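Local coordinates for histidine-containing phosphotransfer protein 2 (Oryza sativa, PDB 1YVI) that relays phosphoryl groups from cytokinin sensor histidine kinases to B-type response regulators in the multistep His-to-Asp phosphorelay, acting as a positive regulator of cytokinin signalling, at residues A[102-105]-A[106-109]; A[1-4]-A[5-9]; A[76-79]-A[80-83]; A[48-51]-A[52-56]. All blocks are in the same frame, centred on the assembly; numbering follows the deposited sequence.

How the contacts relate
Read from the N terminus, the four contacts come strictly in series, each confined to one continuous stretch, so that none nests within or crosses another and none closes a long loop. Contact 2 opens the chain on helix 2-19 and lies far from the rest; its centre is about 48 Å from that of contact 1, on the opposite side of the chain's centre. Contact 4 follows on helix 42-65, then contact 3 on helix 72-89, and the two meet where Leu82 packs on Ala54. Contact 1 ends helix 92-106 and turns the chain toward helix 110-142; a salt bridge from Arg102 to Asp76 ties it to contact 3.

Contact 1: residues A[102-105]-A[106-109]; sequences RQFC and QDKS
Gln103 and Asp107 meet side chain to side chain over the Schellman motif that closes helix 92-106 at the surface and turns the chain toward helix 110-142. Lys108 leaves the helix with positive phi, and two backbone bonds reach back into the last turn: Ser109 N to Phe104 O at 3.0 Å, almost straight at 177°, and Lys108 N to Cys105 O, whose donor stands well above the carbonyl plane. Side chains add a polar layer. With CG anti to the backbone N (chi1 -176°) and a bend at chi2, the Gln103 amide folds over the turn, and its NE2 gives a hydrogen bond of 2.9 Å to Asp107 OD1. The acceptor lies in the amide plane, whereas the donor comes from above the carboxylate plane. NE2 also makes a weak bond to Gln106 OE1 (3.3 Å), the two amides being turned 31° apart, and a water donates to Gln106 OE1 at 3.0 Å. Below this layer, Cys105 is buried against Val75 and Asp76 of helix 72-89 and Cys113 of helix 110-142. Phe104 packs on Cys113 and Ala116, while Ser109 OG caps Gly112 N, so the turn joins three helices of the bundle.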
loop_
_atom_site.group_PDB
_atom_site.type_symbol
_atom_site.label_atom_id
_atom_site.label_comp_id
_atom_site.label_asym_id
_atom_site.label_seq_id
_atom_site.Cartn_x
_atom_site.Cartn_y
_atom_site.Cartn_z
ATOM N N ARG A 102 1.095 10.393 -12.684
ATOM C CA ARG A 102 2.055 11.394 -13.242
ATOM C C ARG A 102 1.494 12.245 -14.392
ATOM O O ARG A 102 1.884 13.406 -14.587
ATOM C CB ARG A 102 3.320 10.726 -13.817
ATOM C CG ARG A 102 4.231 10.043 -12.781
ATOM C CD ARG A 102 5.714 10.022 -13.211
ATOM N NE ARG A 102 6.325 11.335 -13.102
ATOM C CZ ARG A 102 7.278 11.806 -13.903
ATOM N NH1 ARG A 102 7.777 11.048 -14.882
ATOM N NH2 ARG A 102 7.734 13.051 -13.725
ATOM N N GLN A 103 0.690 11.617 -15.247
ATOM C CA GLN A 103 0.146 12.334 -16.416
ATOM C C GLN A 103 -0.669 13.584 -15.983
ATOM O O GLN A 103 -0.571 14.616 -16.616
ATOM C CB GLN A 103 -0.705 11.401 -17.269
ATOM C CG GLN A 103 -1.227 12.058 -18.537
ATOM C CD GLN A 103 -0.113 12.436 -19.467
ATOM O OE1 GLN A 103 0.699 11.593 -19.816
ATOM N NE2 GLN A 103 -0.067 13.711 -19.886
ATOM N N PHE A 104 -1.468 13.459 -14.934
ATOM C CA PHE A 104 -2.257 14.590 -14.393
ATOM C C PHE A 104 -1.393 15.702 -13.845
ATOM O O PHE A 104 -1.789 16.858 -13.881
ATOM C CB PHE A 104 -3.298 14.090 -13.398
ATOM C CG PHE A 104 -4.068 12.907 -13.918
ATOM C CD1 PHE A 104 -4.805 13.014 -15.142
ATOM C CD2 PHE A 104 -4.029 11.700 -13.270
ATOM C CE1 PHE A 104 -5.457 11.931 -15.655
ATOM C CE2 PHE A 104 -4.694 10.574 -13.793
ATOM C CZ PHE A 104 -5.417 10.701 -15.000
ATOM N N CYS A 105 -0.206 15.360 -13.326
ATOM C CA CYS A 105 0.800 16.386 -12.918
ATOM C C CYS A 105 1.383 17.084 -14.108
ATOM O O CYS A 105 1.477 18.302 -14.119
ATOM C CB CYS A 105 1.934 15.749 -12.117
ATOM S SG CYS A 105 1.348 15.134 -10.533
ATOM N N GLN A 106 1.698 16.318 -15.150
ATOM C CA GLN A 106 2.151 16.905 -16.401
ATOM C C GLN A 106 1.097 17.777 -17.063
ATOM O O GLN A 106 1.428 18.812 -17.643
ATOM C CB GLN A 106 2.577 15.809 -17.376
ATOM C CG GLN A 106 2.709 16.340 -18.805
ATOM C CD GLN A 106 3.530 15.447 -19.712
ATOM O OE1 GLN A 106 3.207 14.272 -19.928
ATOM N NE2 GLN A 106 4.612 16.009 -20.254
ATOM N N ASP A 107 -0.175 17.362 -16.995
ATOM C CA ASP A 107 -1.293 18.159 -17.540
ATOM C C ASP A 107 -1.604 19.347 -16.665
ATOM O O ASP A 107 -2.440 20.194 -17.020
ATOM C CB ASP A 107 -2.582 17.306 -17.634
ATOM C CG ASP A 107 -2.497 16.217 -18.700
ATOM O OD1 ASP A 107 -1.521 16.222 -19.495
ATOM O OD2 ASP A 107 -3.379 15.327 -18.706
ATOM N N LYS A 108 -0.989 19.389 -15.488
ATOM C CA LYS A 108 -1.295 20.397 -14.498
ATOM C C LYS A 108 -2.815 20.490 -14.233
ATOM O O LYS A 108 -3.412 21.553 -14.274
ATOM C CB LYS A 108 -0.717 21.746 -14.889
ATOM C CG LYS A 108 0.825 21.698 -15.073
ATOM C CD LYS A 108 1.317 23.072 -15.523
ATOM C CE LYS A 108 2.795 23.235 -15.339
ATOM N NZ LYS A 108 3.119 24.696 -15.121
ATOM N N SER A 109 -3.420 19.330 -13.959
ATOM C CA SER A 109 -4.852 19.218 -13.735
ATOM C C SER A 109 -5.122 18.857 -12.267
ATOM O O SER A 109 -4.990 17.716 -11.865
ATOM C CB SER A 109 -5.381 18.078 -14.606
ATOM O OG SER A 109 -6.798 17.959 -14.497
HETATM O O HOH W 1 2.211 12.029 -21.630
#

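Contact 2: residues A[1-4]-A[5-9]; sequences SAAA and ALRDQ. Unlike the reference sequence in segment 1-4: Ser1 (reference Met).
Arg7 folds back over Ala3 and Ala4 in the first turns of helix 2-19, where Ser1, which replaces the methionine of the reference sequence, supplies an acceptor for Ala4 N in this construct. Its OG accepts from Ala4 N at 3.3 Å, an ST motif, in which the hydroxyl takes the backbone N-H three residues on. From there the backbone pairs regularly: the carbonyls of Ser1, Ala2, Ala3 and Ala4 take the N-H groups of Ala5, Leu6, Arg7 and Asp8 in turn. Ser1 O to Ala5 N measures 3.1 Å, and Ala3 O to Arg7 N measures 3.0 Å with an N-H...O angle of 164°. One turn on, Ala5 O serves two donors, Gln9 N at 3.0 Å and, in a weak bond, Gln9 NE2. Arg7 O is hydrogen-bonded to Thr11 OG1.

The Arg7 side chain runs back toward the N terminus. Its CG sits beside the backbone N, anti to the carbonyl carbon (chi1 -73°), and passes Ala3 O at 3.4 Å; a bend at chi3 then lays the guanidinium with one face over the backbone joining Ala3 to Ala4. NH2 comes within 3.6 Å of Ala3 CB, a van der Waals touch. Leu6 runs past Ala2 O and packs on Leu137, Gln140 and Ile141 of helix 110-142.

The positive charge of Arg7 near the helix start is probably not favoured by the helix dipole, whereas the carboxylate of Asp8 probably suits it. Four backbone bonds and no side-chain hydrogen bond join the two segments, so cohesion comes mainly from backbone pairing, with methyl and guanidinium packing laid over it.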
loop_
_atom_site.group_PDB
_atom_site.type_symbol
_atom_site.label_atom_id
_atom_site.label_comp_id
_atom_site.label_asym_id
_atom_site.label_seq_id
_atom_site.Cartn_x
_atom_site.Cartn_y
_atom_site.Cartn_z
ATOM N N SER A 1 -4.757 -28.265 16.268
ATOM C CA SER A 1 -4.475 -27.341 17.401
ATOM C C SER A 1 -4.908 -25.915 17.059
ATOM O O SER A 1 -5.165 -25.609 15.892
ATOM C CB SER A 1 -2.976 -27.364 17.747
ATOM O OG SER A 1 -2.168 -26.954 16.640
ATOM N N ALA A 2 -4.979 -25.048 18.081
ATOM C CA ALA A 2 -5.283 -23.615 17.893
ATOM C C ALA A 2 -4.256 -22.937 16.970
ATOM O O ALA A 2 -4.623 -22.232 16.047
ATOM C CB ALA A 2 -5.378 -22.892 19.239
ATOM N N ALA A 3 -2.979 -23.206 17.200
ATOM C CA ALA A 3 -1.898 -22.664 16.388
ATOM C C ALA A 3 -2.021 -23.073 14.930
ATOM O O ALA A 3 -1.900 -22.209 14.053
ATOM C CB ALA A 3 -0.552 -23.080 16.933
ATOM N N ALA A 4 -2.280 -24.367 14.669
ATOM C CA ALA A 4 -2.469 -24.860 13.278
ATOM C C ALA A 4 -3.654 -24.166 12.565
ATOM O O ALA A 4 -3.531 -23.809 11.390
ATOM C CB ALA A 4 -2.645 -26.362 13.248
ATOM N N ALA A 5 -4.779 -23.983 13.271
ATOM C CA ALA A 5 -5.981 -23.298 12.724
ATOM C C ALA A 5 -5.675 -21.850 12.309
ATOM O O ALA A 5 -6.167 -21.384 11.265
ATOM C CB ALA A 5 -7.098 -23.262 13.758
ATOM N N LEU A 6 -4.920 -21.140 13.150
ATOM C CA LEU A 6 -4.507 -19.760 12.846
ATOM C C LEU A 6 -3.547 -19.694 11.679
ATOM O O LEU A 6 -3.675 -18.800 10.838
ATOM C CB LEU A 6 -3.929 -19.011 14.080
ATOM C CG LEU A 6 -4.857 -18.547 15.241
ATOM C CD1 LEU A 6 -3.994 -18.345 16.512
ATOM C CD2 LEU A 6 -5.741 -17.301 14.978
ATOM N N ARG A 7 -2.607 -20.641 11.608
ATOM C CA ARG A 7 -1.733 -20.758 10.457
ATOM C C ARG A 7 -2.505 -20.933 9.141
ATOM O O ARG A 7 -2.152 -20.306 8.122
ATOM C CB ARG A 7 -0.671 -21.864 10.671
ATOM C CG ARG A 7 0.442 -21.429 11.710
ATOM C CD ARG A 7 1.630 -22.417 11.828
ATOM N NE ARG A 7 1.725 -23.047 13.154
ATOM C CZ ARG A 7 1.575 -24.353 13.398
ATOM N NH1 ARG A 7 1.322 -25.203 12.408
ATOM N NH2 ARG A 7 1.682 -24.818 14.643
ATOM N N ASP A 8 -3.555 -21.759 9.156
ATOM C CA ASP A 8 -4.337 -21.993 7.967
ATOM C C ASP A 8 -5.152 -20.780 7.581
ATOM O O ASP A 8 -5.364 -20.547 6.401
ATOM C CB ASP A 8 -5.291 -23.180 8.146
ATOM C CG ASP A 8 -4.557 -24.534 8.130
ATOM O OD1 ASP A 8 -3.384 -24.632 7.650
ATOM O OD2 ASP A 8 -5.182 -25.499 8.605
ATOM N N GLN A 9 -5.687 -20.091 8.581
ATOM C CA GLN A 9 -6.336 -18.790 8.364
ATOM C C GLN A 9 -5.383 -17.794 7.677
ATOM O O GLN A 9 -5.746 -17.137 6.716
ATOM C CB GLN A 9 -6.809 -18.220 9.690
ATOM C CG GLN A 9 -8.057 -18.907 10.190
ATOM C CD GLN A 9 -8.383 -18.542 11.632
ATOM O OE1 GLN A 9 -8.826 -17.428 11.909
ATOM N NE2 GLN A 9 -8.165 -19.493 12.567
#

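Contact 3: residues A[76-79]-A[80-83]; sequences DAYV and HQLK
The rings of Tyr78 and His80 are the flat groups here, Tyr78 beside Gln81 of the next turn, His80 with Ala77 O of the turn before placed obliquely to it. Tyr78 and Gln81 lie side by side and point the same way, with ring and amide planes 88° apart; Gln81 NE2 approaches Tyr78 CD1 obliquely at 3.9 Å. At the edge of the His80 imidazole, in its plane, sits a water 3.1 Å from His80 ND1. The same water donates to Ala77 O at 2.7 Å and so links the ring to the backbone one turn back. Extension of the His80 side chain, with CG anti to the backbone N (chi1 -179°), carries the imidazole outward, while its CB rests 3.3 Å from Asp76 O. Beneath these groups the helix is regular: Asp76 O accepts from His80 N at 2.9 Å and Val79 O from Lys83 N at 2.8 Å. Val79 and Leu82 are buried, Val79 against Ile61, Cys98 and Phe101 of the flanking helices. The carboxylate of Asp76 is paired with Arg102. His80 is the predicted phosphohistidine, unphosphorylated in this structure, and an exposed imidazole projecting from a helix buried on its other side is characteristic of the HPt four-helix bundle, whose histidine must meet its partner proteins.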
loop_
_atom_site.group_PDB
_atom_site.type_symbol
_atom_site.label_atom_id
_atom_site.label_comp_id
_atom_site.label_asym_id
_atom_site.label_seq_id
_atom_site.Cartn_x
_atom_site.Cartn_y
_atom_site.Cartn_z
ATOM N N ASP A 76 3.867 15.351 -7.889
ATOM C CA ASP A 76 4.477 14.302 -8.683
ATOM C C ASP A 76 5.553 13.602 -7.821
ATOM O O ASP A 76 5.642 12.370 -7.790
ATOM C CB ASP A 76 5.085 14.997 -9.904
ATOM C CG ASP A 76 5.328 14.087 -11.081
ATOM O OD1 ASP A 76 5.061 12.879 -11.054
ATOM O OD2 ASP A 76 5.854 14.615 -12.081
ATOM N N ALA A 77 6.380 14.387 -7.142
ATOM C CA ALA A 77 7.411 13.823 -6.220
ATOM C C ALA A 77 6.773 12.953 -5.130
ATOM O O ALA A 77 7.315 11.907 -4.863
ATOM C CB ALA A 77 8.226 14.940 -5.567
ATOM N N TYR A 78 5.677 13.400 -4.469
ATOM C CA TYR A 78 5.006 12.551 -3.452
ATOM C C TYR A 78 4.419 11.273 -4.026
ATOM O O TYR A 78 4.513 10.200 -3.423
ATOM C CB TYR A 78 3.862 13.270 -2.752
ATOM C CG TYR A 78 4.310 14.047 -1.538
ATOM C CD1 TYR A 78 4.807 13.408 -0.409
ATOM C CD2 TYR A 78 4.162 15.400 -1.494
ATOM C CE1 TYR A 78 5.180 14.147 0.733
ATOM C CE2 TYR A 78 4.541 16.139 -0.384
ATOM C CZ TYR A 78 5.018 15.503 0.734
ATOM O OH TYR A 78 5.427 16.292 1.766
ATOM N N VAL A 79 3.772 11.394 -5.180
ATOM C CA VAL A 79 3.256 10.207 -5.882
ATOM C C VAL A 79 4.418 9.234 -6.205
ATOM O O VAL A 79 4.292 8.033 -6.114
ATOM C CB VAL A 79 2.447 10.674 -7.169
ATOM C CG1 VAL A 79 2.155 9.502 -8.107
ATOM C CG2 VAL A 79 1.142 11.390 -6.662
ATOM N N HIS A 80 5.561 9.778 -6.597
ATOM C CA HIS A 80 6.699 8.952 -6.939
ATOM C C HIS A 80 7.177 8.216 -5.685
ATOM O O HIS A 80 7.532 7.059 -5.742
ATOM C CB HIS A 80 7.831 9.867 -7.469
ATOM C CG HIS A 80 9.071 9.127 -7.893
ATOM N ND1 HIS A 80 10.198 9.036 -7.089
ATOM C CD2 HIS A 80 9.355 8.430 -9.028
ATOM C CE1 HIS A 80 11.110 8.288 -7.698
ATOM N NE2 HIS A 80 10.635 7.932 -8.887
ATOM N N GLN A 81 7.194 8.904 -4.547
ATOM C CA GLN A 81 7.542 8.241 -3.276
ATOM C C GLN A 81 6.580 7.103 -2.986
ATOM O O GLN A 81 7.020 6.060 -2.531
ATOM C CB GLN A 81 7.422 9.183 -2.088
ATOM C CG GLN A 81 8.464 10.147 -1.956
ATOM C CD GLN A 81 8.594 10.647 -0.505
ATOM O OE1 GLN A 81 9.668 11.090 -0.108
ATOM N NE2 GLN A 81 7.508 10.609 0.262
ATOM N N LEU A 82 5.272 7.350 -3.126
ATOM C CA LEU A 82 4.281 6.321 -2.791
ATOM C C LEU A 82 4.441 5.141 -3.766
ATOM O O LEU A 82 4.267 4.018 -3.382
ATOM C CB LEU A 82 2.850 6.876 -2.876
ATOM C CG LEU A 82 1.708 5.922 -2.534
ATOM C CD1 LEU A 82 1.921 5.271 -1.164
ATOM C CD2 LEU A 82 0.385 6.695 -2.579
ATOM N N LYS A 83 4.720 5.439 -5.035
ATOM C CA LYS A 83 4.961 4.428 -6.048
ATOM C C LYS A 83 6.102 3.517 -5.628
ATOM O O LYS A 83 5.991 2.291 -5.714
ATOM C CB LYS A 83 5.359 5.072 -7.360
ATOM C CG LYS A 83 5.325 4.052 -8.470
ATOM C CD LYS A 83 6.126 4.485 -9.637
ATOM C CE LYS A 83 7.522 3.993 -9.561
ATOM N NZ LYS A 83 7.637 2.765 -10.392
HETATM O O HOH W 2 9.797 10.805 -4.616
#

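Contact 4: residues A[48-51]-A[52-56]; sequences TLFC and DDADR
Leu49 and Asp53, one turn apart on helix 42-65, send their side chains past each other at a slant, and the pair shows how an amphipathic helix sorts its contacts. Leu49 CG lies 4.0 Å from Asp53 OD2, its CD1 about as close to both carboxylate oxygens. The carboxylate also sits near Leu49 O, because Asp53 CG lies beside its own backbone N (chi1 -86°). Asp53 OD1 faces the Arg56 guanidinium at its edge, in plane, in a long salt bridge of 3.6 Å to NH2. Replacing Asp53 by alanine removes the carboxylate, which would probably cost Arg56 this distant partner, leave its guanidinium somewhat freer to turn and uncover the flank of Leu49. On the buried side, Ala54 CB stands over one face of the Phe50 ring, offset toward its rim, 4.2 Å from CZ. Backbone bonds hold both pairs in step: Asp53 N reaches Leu49 O and Ala54 N reaches Phe50 O, each at 2.8 Å. Asp52 similarly curls back toward Thr48 O, while Thr48 OG1 bonds to Ser44 O. Phe50 packs on Ser85, Ser86 and Val89 of helix 72-89 and Phe131 of helix 110-142, and Ala54 touches Leu82 and Phe124 of the same two helices.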
loop_
_atom_site.group_PDB
_atom_site.type_symbol
_atom_site.label_atom_id
_atom_site.label_comp_id
_atom_site.label_asym_id
_atom_site.label_seq_id
_atom_site.Cartn_x
_atom_site.Cartn_y
_atom_site.Cartn_z
ATOM N N THR A 48 3.049 -2.566 8.794
ATOM C CA THR A 48 2.585 -1.487 9.668
ATOM C C THR A 48 3.140 -0.160 9.237
ATOM O O THR A 48 2.377 0.789 9.040
ATOM C CB THR A 48 2.955 -1.787 11.124
ATOM O OG1 THR A 48 2.418 -3.088 11.418
ATOM C CG2 THR A 48 2.366 -0.757 12.101
ATOM N N LEU A 49 4.457 -0.091 9.036
ATOM C CA LEU A 49 5.102 1.142 8.597
ATOM C C LEU A 49 4.589 1.581 7.220
ATOM O O LEU A 49 4.338 2.743 6.993
ATOM C CB LEU A 49 6.613 0.910 8.540
ATOM C CG LEU A 49 7.561 2.063 8.239
ATOM C CD1 LEU A 49 7.288 3.314 9.124
ATOM C CD2 LEU A 49 8.999 1.523 8.428
ATOM N N PHE A 50 4.416 0.640 6.310
ATOM C CA PHE A 50 3.898 0.996 4.998
ATOM C C PHE A 50 2.493 1.635 5.114
ATOM O O PHE A 50 2.211 2.664 4.468
ATOM C CB PHE A 50 3.801 -0.218 4.111
ATOM C CG PHE A 50 3.076 0.067 2.836
ATOM C CD1 PHE A 50 3.701 0.817 1.848
ATOM C CD2 PHE A 50 1.736 -0.313 2.677
ATOM C CE1 PHE A 50 3.037 1.149 0.642
ATOM C CE2 PHE A 50 1.070 0.009 1.465
ATOM C CZ PHE A 50 1.769 0.717 0.441
ATOM N N CYS A 51 1.619 1.024 5.909
ATOM C CA CYS A 51 0.258 1.582 6.101
ATOM C C CYS A 51 0.329 3.040 6.626
ATOM O O CYS A 51 -0.323 3.954 6.067
ATOM C CB CYS A 51 -0.572 0.677 7.013
ATOM S SG CYS A 51 -1.088 -0.851 6.135
ATOM N N ASP A 52 1.139 3.248 7.669
ATOM C CA ASP A 52 1.393 4.591 8.241
ATOM C C ASP A 52 1.912 5.545 7.191
ATOM O O ASP A 52 1.367 6.646 7.018
ATOM C CB ASP A 52 2.437 4.531 9.385
ATOM C CG ASP A 52 1.916 3.807 10.636
ATOM O OD1 ASP A 52 0.685 3.562 10.696
ATOM O OD2 ASP A 52 2.753 3.496 11.567
ATOM N N ASP A 53 2.959 5.139 6.474
ATOM C CA ASP A 53 3.625 6.037 5.514
ATOM C C ASP A 53 2.733 6.388 4.347
ATOM O O ASP A 53 2.752 7.517 3.891
ATOM C CB ASP A 53 4.837 5.348 4.836
ATOM C CG ASP A 53 6.091 5.476 5.621
ATOM O OD1 ASP A 53 6.077 6.264 6.595
ATOM O OD2 ASP A 53 7.090 4.761 5.289
ATOM N N ALA A 54 2.052 5.391 3.782
ATOM C CA ALA A 54 1.122 5.635 2.647
ATOM C C ALA A 54 0.030 6.563 3.065
ATOM O O ALA A 54 -0.292 7.482 2.358
ATOM C CB ALA A 54 0.495 4.330 2.160
ATOM N N ASP A 55 -0.569 6.296 4.216
ATOM C CA ASP A 55 -1.623 7.159 4.725
ATOM C C ASP A 55 -1.131 8.616 4.904
ATOM O O ASP A 55 -1.827 9.583 4.549
ATOM C CB ASP A 55 -2.117 6.613 6.062
ATOM C CG ASP A 55 -3.036 7.602 6.767
ATOM O OD1 ASP A 55 -4.181 7.745 6.321
ATOM O OD2 ASP A 55 -2.572 8.282 7.704
ATOM N N ARG A 56 0.066 8.766 5.434
ATOM C CA ARG A 56 0.699 10.082 5.574
ATOM C C ARG A 56 0.898 10.764 4.227
ATOM O O ARG A 56 0.650 11.990 4.067
ATOM C CB ARG A 56 2.076 9.935 6.254
ATOM C CG ARG A 56 2.750 11.238 6.508
ATOM C CD ARG A 56 4.140 11.095 7.093
ATOM N NE ARG A 56 4.946 10.100 6.380
ATOM C CZ ARG A 56 5.685 10.358 5.310
ATOM N NH1 ARG A 56 5.751 11.583 4.785
ATOM N NH2 ARG A 56 6.363 9.377 4.765
#